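Side-chain contact in ABC transporter, substrate binding protein (Mannopine) (Agrobacterium fabrum, PDB 5L9S), which acts as the periplasmic substrate-binding component of an ABC transporter, probably capturing the opine mannopine for uptake: residues 215-219 with 220-224. Sequence-based numbering, arbitrary orientation.
Sequences KALKA and EGYKI
L217 splits its two methyls between two partners: CD2 lies off the plane of the Y222 ring, displaced outward past one corner, 3.8 Å from Y222 CD2, while CD1 meets I224 CD1 at 3.9 Å, those two side chains crossing at roughly a right angle. The leucine's CG sits anti to its carbonyl carbon (chi1 -76°), beside the backbone N, and the methyls part from there. I224 also sets CG2 against the helix backbone, 3.6 Å from K218 N, and touches K218 CB. F199, from helix 192-200, backs both L217 and I224. The chain turns back through a Schellman motif that closes helix 211-219: G221 takes positive phi (101°), Y222 N donates to L217 O at 3.0 Å, and G221 N reaches K218 O at 3.1 Å from well above the carbonyl plane. The leucine-tyrosine touch is the apolar contact that often accompanies this cap. L217 O is also approached by E220 N through a weak bond and lies at the edge of the Y222 ring, 3.4 Å from Y222 CD2. E220 folds back along the last turn, its CG 3.3 Å from A216 O, and its carboxylate makes a salt bridge through OE2 to R200, while OE1 lies in the plane of the Y222 ring at its edge. On another flank, the K218 chain runs past I224 O and its ammonium makes a cation-pi contact with W226, in strand 224-240.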
loop_
_atom_site.group_PDB
_atom_site.type_symbol
_atom_site.label_atom_id
_atom_site.label_comp_id
_atom_site.label_asym_id
_atom_site.label_seq_id
_atom_site.Cartn_x
_atom_site.Cartn_y
_atom_site.Cartn_z
ATOM N N LYS A 215 3.104 -3.108 14.202
ATOM C CA LYS A 215 4.364 -2.494 14.642
ATOM C C LYS A 215 4.149 -1.668 15.884
ATOM O O LYS A 215 4.957 -1.750 16.810
ATOM C CB LYS A 215 4.884 -1.551 13.556
ATOM C CG LYS A 215 5.989 -2.103 12.716
ATOM C CD LYS A 215 6.702 -0.958 11.995
ATOM C CE LYS A 215 7.354 -1.396 10.708
ATOM N NZ LYS A 215 6.394 -1.688 9.605
ATOM N N ALA A 216 3.073 -0.848 15.890
ATOM C CA ALA A 216 2.679 0.042 16.999
ATOM C C ALA A 216 2.334 -0.762 18.236
ATOM O O ALA A 216 2.774 -0.383 19.313
ATOM C CB ALA A 216 1.511 0.924 16.593
ATOM N N LEU A 217 1.643 -1.919 18.081
ATOM C CA LEU A 217 1.298 -2.812 19.196
ATOM C C LEU A 217 2.534 -3.446 19.823
ATOM O O LEU A 217 2.595 -3.543 21.057
ATOM C CB LEU A 217 0.284 -3.895 18.781
ATOM C CG LEU A 217 -1.175 -3.431 18.625
ATOM C CD1 LEU A 217 -1.936 -4.316 17.619
ATOM C CD2 LEU A 217 -1.886 -3.367 19.989
ATOM N N LYS A 218 3.518 -3.876 18.988
ATOM C CA LYS A 218 4.777 -4.482 19.426
ATOM C C LYS A 218 5.593 -3.453 20.186
ATOM O O LYS A 218 6.200 -3.793 21.197
ATOM C CB LYS A 218 5.594 -5.037 18.236
ATOM C CG LYS A 218 6.710 -6.021 18.650
ATOM C CD LYS A 218 7.327 -6.752 17.476
ATOM C CE LYS A 218 7.850 -8.120 17.845
ATOM N NZ LYS A 218 7.683 -9.092 16.730
ATOM N N ALA A 219 5.593 -2.195 19.707
ATOM C CA ALA A 219 6.298 -1.058 20.316
ATOM C C ALA A 219 5.667 -0.673 21.664
ATOM O O ALA A 219 6.376 -0.162 22.526
ATOM C CB ALA A 219 6.286 0.129 19.359
ATOM N N GLU A 220 4.342 -0.941 21.852
ATOM C CA GLU A 220 3.595 -0.697 23.111
ATOM C C GLU A 220 3.852 -1.818 24.122
ATOM O O GLU A 220 3.466 -1.695 25.285
ATOM C CB GLU A 220 2.091 -0.539 22.861
ATOM C CG GLU A 220 1.689 0.791 22.245
ATOM C CD GLU A 220 0.221 0.876 21.842
ATOM O OE1 GLU A 220 -0.650 0.485 22.652
ATOM O OE2 GLU A 220 -0.060 1.317 20.705
ATOM N N GLY A 221 4.527 -2.885 23.679
ATOM C CA GLY A 221 4.909 -4.006 24.541
ATOM C C GLY A 221 4.033 -5.233 24.417
ATOM O O GLY A 221 4.219 -6.195 25.156
ATOM N N TYR A 222 3.072 -5.215 23.466
ATOM C CA TYR A 222 2.193 -6.356 23.256
ATOM C C TYR A 222 2.893 -7.539 22.584
ATOM O O TYR A 222 3.785 -7.384 21.754
ATOM C CB TYR A 222 0.910 -5.967 22.522
ATOM C CG TYR A 222 0.005 -5.097 23.362
ATOM C CD1 TYR A 222 -0.845 -5.656 24.315
ATOM C CD2 TYR A 222 0.003 -3.711 23.215
ATOM C CE1 TYR A 222 -1.686 -4.858 25.089
ATOM C CE2 TYR A 222 -0.845 -2.904 23.968
ATOM C CZ TYR A 222 -1.687 -3.480 24.909
ATOM O OH TYR A 222 -2.535 -2.697 25.661
ATOM N N LYS A 223 2.479 -8.731 23.019
ATOM C CA LYS A 223 2.924 -10.043 22.588
ATOM C C LYS A 223 2.273 -10.373 21.221
ATOM O O LYS A 223 1.423 -11.250 21.118
ATOM C CB LYS A 223 2.575 -11.071 23.688
ATOM C CG LYS A 223 3.722 -11.412 24.647
ATOM C CD LYS A 223 4.236 -10.227 25.462
ATOM C CE LYS A 223 5.683 -10.399 25.851
ATOM N NZ LYS A 223 6.245 -9.132 26.376
ATOM N N ILE A 224 2.683 -9.636 20.182
ATOM C CA ILE A 224 2.207 -9.765 18.820
ATOM C C ILE A 224 3.336 -10.167 17.881
ATOM O O ILE A 224 4.474 -9.715 18.022
ATOM C CB ILE A 224 1.489 -8.446 18.336
ATOM C CG1 ILE A 224 0.724 -8.660 16.988
ATOM C CG2 ILE A 224 2.427 -7.229 18.286
ATOM C CD1 ILE A 224 -0.178 -7.582 16.547
#